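Intron-associated endonuclease 1 (Enterobacteria phage T4, PDB 1MK0) is a GIY-YIG homing endonuclease, I-TevI, whose catalytic domain, the part present here, probably cleaves DNA during intron mobility. Local coordinates at residues K15-S20 and C39-K44; E62-E67 and I72-F77. The protein carries 1 engineered substitution. All coordinates share one frame; numbering follows the deposited sequence.

Contact 1 is partly buried near the centre of the domain, whereas contact 2 lies at its surface; their centres are about 16 Å apart. Each involves an outer strand of the antiparallel sheet, of order 16-21, 4-10, 56-63: contact 1 joins strand 16-21 to the loop and N-cap residue that lead into helix 43-52, and contact 2 joins the end of strand 56-63 to helix 68-81. Their chemistry differs accordingly. Two rings and a water bridging two hydroxyls meet in contact 1, while contact 2 relies on a carboxylate-guanidinium salt bridge with one aliphatic touch. The two also meet directly, V18 CG1 packing 3.9 Å from A75 O, the carbonyl of an engineered residue.

Contact 1: residues K15-S20 and C39-K44; sequences KVYVGS and CHSSIK
The imidazole of H40 turns an edge toward the phenol face of Y17 in a T-shaped (edge-to-face) pair, with centroids 5.9 Å apart and planes at 82°. Y17 points across from its strand with CG anti to the backbone N (chi1 175°), which carries OH up to the rim of the imidazole, 4.3 Å from H40 CE1. Y17 CE1 meets S42 CB at 4.2 Å in an oblique approach. The hydroxyls of Y17 and S41 do not bond directly; a water lying in the phenol plane bridges them, donating to Y17 OH at 2.8 Å and bonding S41 OG at 2.8 Å. H40 ND1 accepts a nearly straight bond (170°) from S42 N at 2.9 Å. Y17, V18 and G19 form the second half of the GIY-YIG signature, and Y17 OH also bonds a citrate, probably from the crystallisation liquor. On helix 24-37, H31 meets both rings and its ND1 pairs with H40 NE2, which fixes the rotation of the imidazole, while D34 and L35 touch H40. S42 N-caps helix 43-52, its OG bonding L45 N and Y89 O. Y17 of outer strand 16-21 thus packs on H40 and S42, between helices 24-37 and 43-52.

Contact 2: residues E62-E67 and I72-F77; sequences EEIPYE and IERANF. Engineered in segment 72-77: A75 (natural residue Glu).
E62 and R74 meet in a salt bridge, their side chains crossing at about a right angle while the carboxylate and guanidinium planes lie only 23° apart. One bond runs from R74 NE to E62 OE1 at 3.0 Å: it is nearly straight (169°), stays close to the guanidinium plane and uses the syn lone pair of OE1. R74 NH2 faces E62 OE2, although their 2.4 Å separation is too short to be taken at face value, and a further NE bond, to OE2, is weak. Bending at chi2 and chi3 brings this edge of the R74 guanidinium to the carboxylate. W78 NE1 also donates to E62 OE2, giving the carboxylate a second partner on the helix.

These residues lie where outer strand 56-63 of the GIY-YIG fold gives way to helix 68-81; the chain turns back through I64 to E67, with an inverse gamma turn centred on Y66 and E67 at the N-cap position.

The apolar part is small: I64 CD1 comes across the aliphatic start of R74 and touches CG at 3.9 Å. I5 of the central strand packs against both side chains, and I71 touches I64 from the helix.

A further approach stays within the helix, where R74 NH1 sits 3.6 Å above the F77 ring plane, offset toward the rim.

Contact 1: residues K15-S20 and C39-K44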
ATOM      1  N   LYS A  15      10.774  -3.518   3.190  1.00 14.58           N
ATOM      2  CA  LYS A  15      10.271  -2.215   2.760  1.00 13.50           C
ATOM      3  C   LYS A  15       8.758  -2.350   2.602  1.00 11.32           C
ATOM      4  O   LYS A  15       8.266  -3.412   2.228  1.00 10.85           O
ATOM      5  CB  LYS A  15      10.898  -1.800   1.427  1.00 13.23           C
ATOM      6  CG  LYS A  15      12.368  -1.425   1.522  1.00 17.12           C
ATOM      7  CD  LYS A  15      12.916  -1.036   0.159  1.00 19.79           C
ATOM      8  CE  LYS A  15      14.392  -0.672   0.235  1.00 24.26           C
ATOM      9  NZ  LYS A  15      14.631   0.505   1.116  1.00 27.65           N
ATOM     10  N   VAL A  16       8.019  -1.284   2.883  1.00 10.60           N
ATOM     11  CA  VAL A  16       6.566  -1.357   2.774  1.00  9.77           C
ATOM     12  C   VAL A  16       5.901  -0.271   1.943  1.00  8.76           C
ATOM     13  O   VAL A  16       6.473   0.784   1.671  1.00  9.54           O
ATOM     14  CB  VAL A  16       5.883  -1.323   4.166  1.00 11.64           C
ATOM     15  CG1 VAL A  16       6.500  -2.360   5.088  1.00 14.62           C
ATOM     16  CG2 VAL A  16       5.990   0.073   4.762  1.00 11.25           C
ATOM     17  N   TYR A  17       4.668  -0.565   1.553  1.00  8.72           N
ATOM     18  CA  TYR A  17       3.817   0.341   0.801  1.00  7.00           C
ATOM     19  C   TYR A  17       2.603   0.492   1.714  1.00  8.90           C
ATOM     20  O   TYR A  17       2.006  -0.506   2.116  1.00  9.77           O
ATOM     21  CB  TYR A  17       3.377  -0.302  -0.515  1.00  8.61           C
ATOM     22  CG  TYR A  17       2.395   0.529  -1.313  1.00  7.95           C
ATOM     23  CD1 TYR A  17       2.842   1.495  -2.211  1.00  9.14           C
ATOM     24  CD2 TYR A  17       1.016   0.347  -1.170  1.00  7.85           C
ATOM     25  CE1 TYR A  17       1.943   2.260  -2.956  1.00 10.55           C
ATOM     26  CE2 TYR A  17       0.105   1.113  -1.912  1.00 10.46           C
ATOM     27  CZ  TYR A  17       0.579   2.064  -2.803  1.00  9.19           C
ATOM     28  OH  TYR A  17      -0.298   2.813  -3.559  1.00 11.58           O
ATOM     29  N   VAL A  18       2.257   1.726   2.060  1.00  7.97           N
ATOM     30  CA  VAL A  18       1.103   1.983   2.915  1.00  7.87           C
ATOM     31  C   VAL A  18      -0.052   2.487   2.058  1.00  8.34           C
ATOM     32  O   VAL A  18       0.127   3.353   1.212  1.00  8.70           O
ATOM     33  CB  VAL A  18       1.426   3.046   3.990  1.00  6.79           C
ATOM     34  CG1 VAL A  18       0.152   3.427   4.745  1.00  8.10           C
ATOM     35  CG2 VAL A  18       2.474   2.506   4.960  1.00  8.86           C
ATOM     36  N   GLY A  19      -1.242   1.936   2.274  1.00  7.07           N
ATOM     37  CA  GLY A  19      -2.387   2.374   1.497  1.00  8.18           C
ATOM     38  C   GLY A  19      -3.679   2.301   2.285  1.00  7.84           C
ATOM     39  O   GLY A  19      -3.678   1.934   3.454  1.00 10.13           O
ATOM     40  N   SER A  20      -4.785   2.665   1.641  1.00  7.76           N
ATOM     41  CA  SER A  20      -6.093   2.627   2.287  1.00  9.13           C
ATOM     42  C   SER A  20      -7.059   1.886   1.372  1.00  8.25           C
ATOM     43  O   SER A  20      -6.905   1.908   0.152  1.00  9.32           O
ATOM     44  CB  SER A  20      -6.599   4.047   2.551  1.00  9.94           C
ATOM     45  OG  SER A  20      -6.719   4.787   1.347  1.00 10.83           O
ATOM     46  N   CYS A  39       1.381  -1.475 -15.027  1.00 11.30           N
ATOM     47  CA  CYS A  39       0.919  -0.092 -14.976  1.00 11.11           C
ATOM     48  C   CYS A  39       0.572   0.414 -13.580  1.00 11.16           C
ATOM     49  O   CYS A  39      -0.261   1.308 -13.421  1.00 11.68           O
ATOM     50  CB  CYS A  39      -0.284   0.072 -15.908  1.00 12.90           C
ATOM     51  SG  CYS A  39      -1.404  -1.363 -15.909  1.00 16.19           S
ATOM     52  N   HIS A  40       1.231  -0.141 -12.568  1.00 10.56           N
ATOM     53  CA  HIS A  40       0.974   0.273 -11.198  1.00 10.19           C
ATOM     54  C   HIS A  40       1.347   1.740 -10.988  1.00  9.80           C
ATOM     55  O   HIS A  40       2.270   2.251 -11.623  1.00 11.79           O
ATOM     56  CB  HIS A  40       1.748  -0.615 -10.228  1.00 10.13           C
ATOM     57  CG  HIS A  40       1.283  -0.499  -8.813  1.00  9.26           C
ATOM     58  ND1 HIS A  40       1.667   0.533  -7.983  1.00  9.85           N
ATOM     59  CD2 HIS A  40       0.420  -1.258  -8.096  1.00  9.67           C
ATOM     60  CE1 HIS A  40       1.060   0.404  -6.817  1.00  8.28           C
ATOM     61  NE2 HIS A  40       0.296  -0.674  -6.860  1.00  8.87           N
ATOM     62  N   SER A  41       0.618   2.402 -10.093  1.00 10.15           N
ATOM     63  CA  SER A  41       0.827   3.816  -9.787  1.00 11.17           C
ATOM     64  C   SER A  41       2.183   4.143  -9.168  1.00 11.67           C
ATOM     65  O   SER A  41       2.660   5.273  -9.277  1.00 12.15           O
ATOM     66  CB  SER A  41      -0.289   4.321  -8.863  1.00 10.97           C
ATOM     67  OG  SER A  41      -0.344   3.576  -7.655  1.00 14.80           O
ATOM     68  N   SER A  42       2.802   3.170  -8.511  1.00  9.57           N
ATOM     69  CA  SER A  42       4.099   3.406  -7.896  1.00  9.23           C
ATOM     70  C   SER A  42       5.220   2.761  -8.686  1.00  9.44           C
ATOM     71  O   SER A  42       5.318   1.537  -8.744  1.00  9.24           O
ATOM     72  CB  SER A  42       4.131   2.860  -6.471  1.00  8.27           C
ATOM     73  OG  SER A  42       5.467   2.822  -5.998  1.00  9.57           O
ATOM     74  N   ILE A  43       6.075   3.585  -9.283  1.00  9.57           N
ATOM     75  CA  ILE A  43       7.192   3.067 -10.059  1.00 10.49           C
ATOM     76  C   ILE A  43       8.122   2.242  -9.169  1.00  9.62           C
ATOM     77  O   ILE A  43       8.763   1.299  -9.629  1.00  8.75           O
ATOM     78  CB  ILE A  43       7.998   4.217 -10.715  1.00 10.16           C
ATOM     79  CG1 ILE A  43       9.123   3.641 -11.579  1.00 13.77           C
ATOM     80  CG2 ILE A  43       8.574   5.130  -9.640  1.00 11.82           C
ATOM     81  CD1 ILE A  43       9.897   4.695 -12.364  1.00 15.18           C
ATOM     82  N   LYS A  44       8.181   2.588  -7.886  1.00  9.28           N
ATOM     83  CA  LYS A  44       9.048   1.875  -6.960  1.00  8.52           C
ATOM     84  C   LYS A  44       8.534   0.469  -6.697  1.00  9.60           C
ATOM     85  O   LYS A  44       9.311  -0.489  -6.691  1.00 11.22           O
ATOM     86  CB  LYS A  44       9.180   2.661  -5.654  1.00  9.57           C
ATOM     87  CG  LYS A  44       9.729   4.065  -5.875  1.00 10.98           C
ATOM     88  CD  LYS A  44      10.157   4.733  -4.578  1.00 11.15           C
ATOM     89  CE  LYS A  44       8.992   4.965  -3.645  1.00 10.19           C
ATOM     90  NZ  LYS A  44       9.423   5.726  -2.435  1.00  8.56           N
TER
HETATM   91  O   HOH W   1       0.775   4.680  -5.353  1.00 14.54           O

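Contact 2: residues E62-E67 and I72-F77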
ATOM      1  N   GLU A  62      -4.702  -0.693  10.389  1.00 11.59           N
ATOM      2  CA  GLU A  62      -5.837  -0.171  11.145  1.00 13.90           C
ATOM      3  C   GLU A  62      -7.149  -0.384  10.411  1.00 13.03           C
ATOM      4  O   GLU A  62      -7.297   0.075   9.280  1.00 15.16           O
ATOM      5  CB  GLU A  62      -5.693   1.336  11.342  1.00 16.37           C
ATOM      6  CG  GLU A  62      -5.079   1.793  12.623  1.00 22.96           C
ATOM      7  CD  GLU A  62      -4.871   3.289  12.612  1.00 19.49           C
ATOM      8  OE1 GLU A  62      -5.825   4.024  12.271  1.00 22.61           O
ATOM      9  OE2 GLU A  62      -3.756   3.728  12.935  1.00 22.88           O
ATOM     10  N   GLU A  63      -8.104  -1.059  11.047  1.00 12.49           N
ATOM     11  CA  GLU A  63      -9.410  -1.231  10.424  1.00 11.52           C
ATOM     12  C   GLU A  63     -10.223  -0.035  10.901  1.00 11.20           C
ATOM     13  O   GLU A  63     -10.484   0.107  12.096  1.00 12.02           O
ATOM     14  CB  GLU A  63     -10.099  -2.529  10.867  1.00 12.81           C
ATOM     15  CG  GLU A  63     -11.485  -2.687  10.238  1.00 14.20           C
ATOM     16  CD  GLU A  63     -12.203  -3.969  10.626  1.00 14.91           C
ATOM     17  OE1 GLU A  63     -13.384  -4.119  10.241  1.00 15.38           O
ATOM     18  OE2 GLU A  63     -11.601  -4.825  11.306  1.00 16.78           O
ATOM     19  N   ILE A  64     -10.595   0.835   9.968  1.00  9.56           N
ATOM     20  CA  ILE A  64     -11.371   2.028  10.279  1.00  9.90           C
ATOM     21  C   ILE A  64     -12.290   2.321   9.101  1.00  9.18           C
ATOM     22  O   ILE A  64     -12.064   1.826   7.998  1.00  7.88           O
ATOM     23  CB  ILE A  64     -10.461   3.266  10.522  1.00 10.64           C
ATOM     24  CG1 ILE A  64      -9.582   3.530   9.296  1.00 12.31           C
ATOM     25  CG2 ILE A  64      -9.617   3.053  11.768  1.00 13.07           C
ATOM     26  CD1 ILE A  64      -8.651   4.715   9.458  1.00 10.15           C
ATOM     27  N   PRO A  65     -13.345   3.121   9.321  1.00  9.00           N
ATOM     28  CA  PRO A  65     -14.288   3.463   8.249  1.00  9.79           C
ATOM     29  C   PRO A  65     -13.591   4.158   7.086  1.00  9.37           C
ATOM     30  O   PRO A  65     -12.681   4.967   7.286  1.00  9.90           O
ATOM     31  CB  PRO A  65     -15.285   4.382   8.947  1.00 10.72           C
ATOM     32  CG  PRO A  65     -15.293   3.857  10.349  1.00 11.31           C
ATOM     33  CD  PRO A  65     -13.819   3.639  10.615  1.00  9.94           C
ATOM     34  N   TYR A  66     -14.022   3.838   5.869  1.00  9.58           N
ATOM     35  CA  TYR A  66     -13.433   4.438   4.681  1.00 10.65           C
ATOM     36  C   TYR A  66     -14.090   5.793   4.416  1.00 11.70           C
ATOM     37  O   TYR A  66     -14.943   5.937   3.534  1.00 12.72           O
ATOM     38  CB  TYR A  66     -13.602   3.496   3.485  1.00 10.01           C
ATOM     39  CG  TYR A  66     -12.786   3.876   2.269  1.00 10.13           C
ATOM     40  CD1 TYR A  66     -13.390   4.472   1.163  1.00 11.16           C
ATOM     41  CD2 TYR A  66     -11.416   3.629   2.216  1.00 12.12           C
ATOM     42  CE1 TYR A  66     -12.654   4.809   0.033  1.00 13.18           C
ATOM     43  CE2 TYR A  66     -10.665   3.964   1.089  1.00 11.66           C
ATOM     44  CZ  TYR A  66     -11.294   4.554   0.001  1.00 11.52           C
ATOM     45  OH  TYR A  66     -10.572   4.888  -1.125  1.00 11.82           O
ATOM     46  N   GLU A  67     -13.691   6.774   5.218  1.00 10.63           N
ATOM     47  CA  GLU A  67     -14.192   8.138   5.124  1.00 12.10           C
ATOM     48  C   GLU A  67     -12.979   9.035   4.890  1.00 13.43           C
ATOM     49  O   GLU A  67     -11.995   8.965   5.624  1.00 12.48           O
ATOM     50  CB  GLU A  67     -14.904   8.530   6.421  1.00 11.70           C
ATOM     51  CG  GLU A  67     -16.150   7.705   6.734  1.00 12.43           C
ATOM     52  CD  GLU A  67     -17.259   7.888   5.708  1.00 11.16           C
ATOM     53  OE1 GLU A  67     -17.414   9.016   5.195  1.00 14.26           O
ATOM     54  OE2 GLU A  67     -17.983   6.911   5.427  1.00 13.98           O
ATOM     55  N   ILE A  72      -7.280   9.843   5.094  1.00 10.76           N
ATOM     56  CA  ILE A  72      -6.098  10.604   4.712  1.00 11.11           C
ATOM     57  C   ILE A  72      -5.179  10.863   5.905  1.00 10.09           C
ATOM     58  O   ILE A  72      -3.966  10.659   5.820  1.00  9.83           O
ATOM     59  CB  ILE A  72      -6.491  11.939   4.039  1.00 12.48           C
ATOM     60  CG1 ILE A  72      -7.175  11.650   2.697  1.00 14.19           C
ATOM     61  CG2 ILE A  72      -5.261  12.805   3.829  1.00 12.87           C
ATOM     62  CD1 ILE A  72      -7.635  12.883   1.953  1.00 18.22           C
ATOM     63  N   GLU A  73      -5.751  11.287   7.026  1.00 11.38           N
ATOM     64  CA  GLU A  73      -4.942  11.560   8.207  1.00 11.99           C
ATOM     65  C   GLU A  73      -4.220  10.318   8.715  1.00 11.05           C
ATOM     66  O   GLU A  73      -3.025  10.364   9.010  1.00 11.90           O
ATOM     67  CB  GLU A  73      -5.801  12.135   9.331  1.00 12.62           C
ATOM     68  CG  GLU A  73      -4.984  12.515  10.557  1.00 16.95           C
ATOM     69  CD  GLU A  73      -5.815  13.159  11.647  1.00 18.74           C
ATOM     70  OE1 GLU A  73      -6.625  14.054  11.330  1.00 19.20           O
ATOM     71  OE2 GLU A  73      -5.646  12.776  12.823  1.00 19.26           O
ATOM     72  N   ARG A  74      -4.943   9.209   8.815  1.00 11.01           N
ATOM     73  CA  ARG A  74      -4.353   7.969   9.302  1.00 11.01           C
ATOM     74  C   ARG A  74      -3.388   7.343   8.305  1.00 10.55           C
ATOM     75  O   ARG A  74      -2.388   6.743   8.700  1.00 11.02           O
ATOM     76  CB  ARG A  74      -5.451   6.972   9.682  1.00 11.87           C
ATOM     77  CG  ARG A  74      -6.323   7.461  10.830  1.00 13.21           C
ATOM     78  CD  ARG A  74      -5.471   7.886  12.021  1.00 13.29           C
ATOM     79  NE  ARG A  74      -4.771   6.761  12.633  1.00 11.18           N
ATOM     80  CZ  ARG A  74      -3.758   6.891  13.484  1.00 14.15           C
ATOM     81  NH1 ARG A  74      -3.318   8.094  13.819  1.00 12.69           N
ATOM     82  NH2 ARG A  74      -3.194   5.816  14.017  1.00 13.52           N
ATOM     83  N   ALA A  75      -3.684   7.470   7.015  1.00 10.30           N
ATOM     84  CA  ALA A  75      -2.791   6.927   6.000  1.00 10.23           C
ATOM     85  C   ALA A  75      -1.466   7.685   6.075  1.00 10.62           C
ATOM     86  O   ALA A  75      -0.391   7.083   6.043  1.00 10.23           O
ATOM     87  CB  ALA A  75      -3.405   7.078   4.617  1.00 10.50           C
ATOM     88  N   ASN A  76      -1.541   9.010   6.182  1.00  9.20           N
ATOM     89  CA  ASN A  76      -0.321   9.808   6.267  1.00 10.09           C
ATOM     90  C   ASN A  76       0.435   9.538   7.553  1.00 10.07           C
ATOM     91  O   ASN A  76       1.663   9.599   7.580  1.00 10.08           O
ATOM     92  CB  ASN A  76      -0.625  11.297   6.137  1.00  9.50           C
ATOM     93  CG  ASN A  76      -0.826  11.718   4.699  1.00 11.52           C
ATOM     94  OD1 ASN A  76      -0.172  11.195   3.796  1.00 12.99           O
ATOM     95  ND2 ASN A  76      -1.713  12.676   4.476  1.00 12.41           N
ATOM     96  N   PHE A  77      -0.291   9.237   8.625  1.00  9.27           N
ATOM     97  CA  PHE A  77       0.364   8.925   9.886  1.00 10.77           C
ATOM     98  C   PHE A  77       1.264   7.712   9.685  1.00 11.53           C
ATOM     99  O   PHE A  77       2.435   7.730  10.054  1.00 12.20           O
ATOM    100  CB  PHE A  77      -0.656   8.590  10.975  1.00 12.36           C
ATOM    101  CG  PHE A  77      -0.032   8.015  12.214  1.00 12.48           C
ATOM    102  CD1 PHE A  77       0.636   8.834  13.116  1.00 14.63           C
ATOM    103  CD2 PHE A  77      -0.049   6.642  12.442  1.00 12.95           C
ATOM    104  CE1 PHE A  77       1.282   8.296  14.225  1.00 14.47           C
ATOM    105  CE2 PHE A  77       0.592   6.093  13.544  1.00 13.53           C
ATOM    106  CZ  PHE A  77       1.262   6.924  14.439  1.00 15.04           C
TER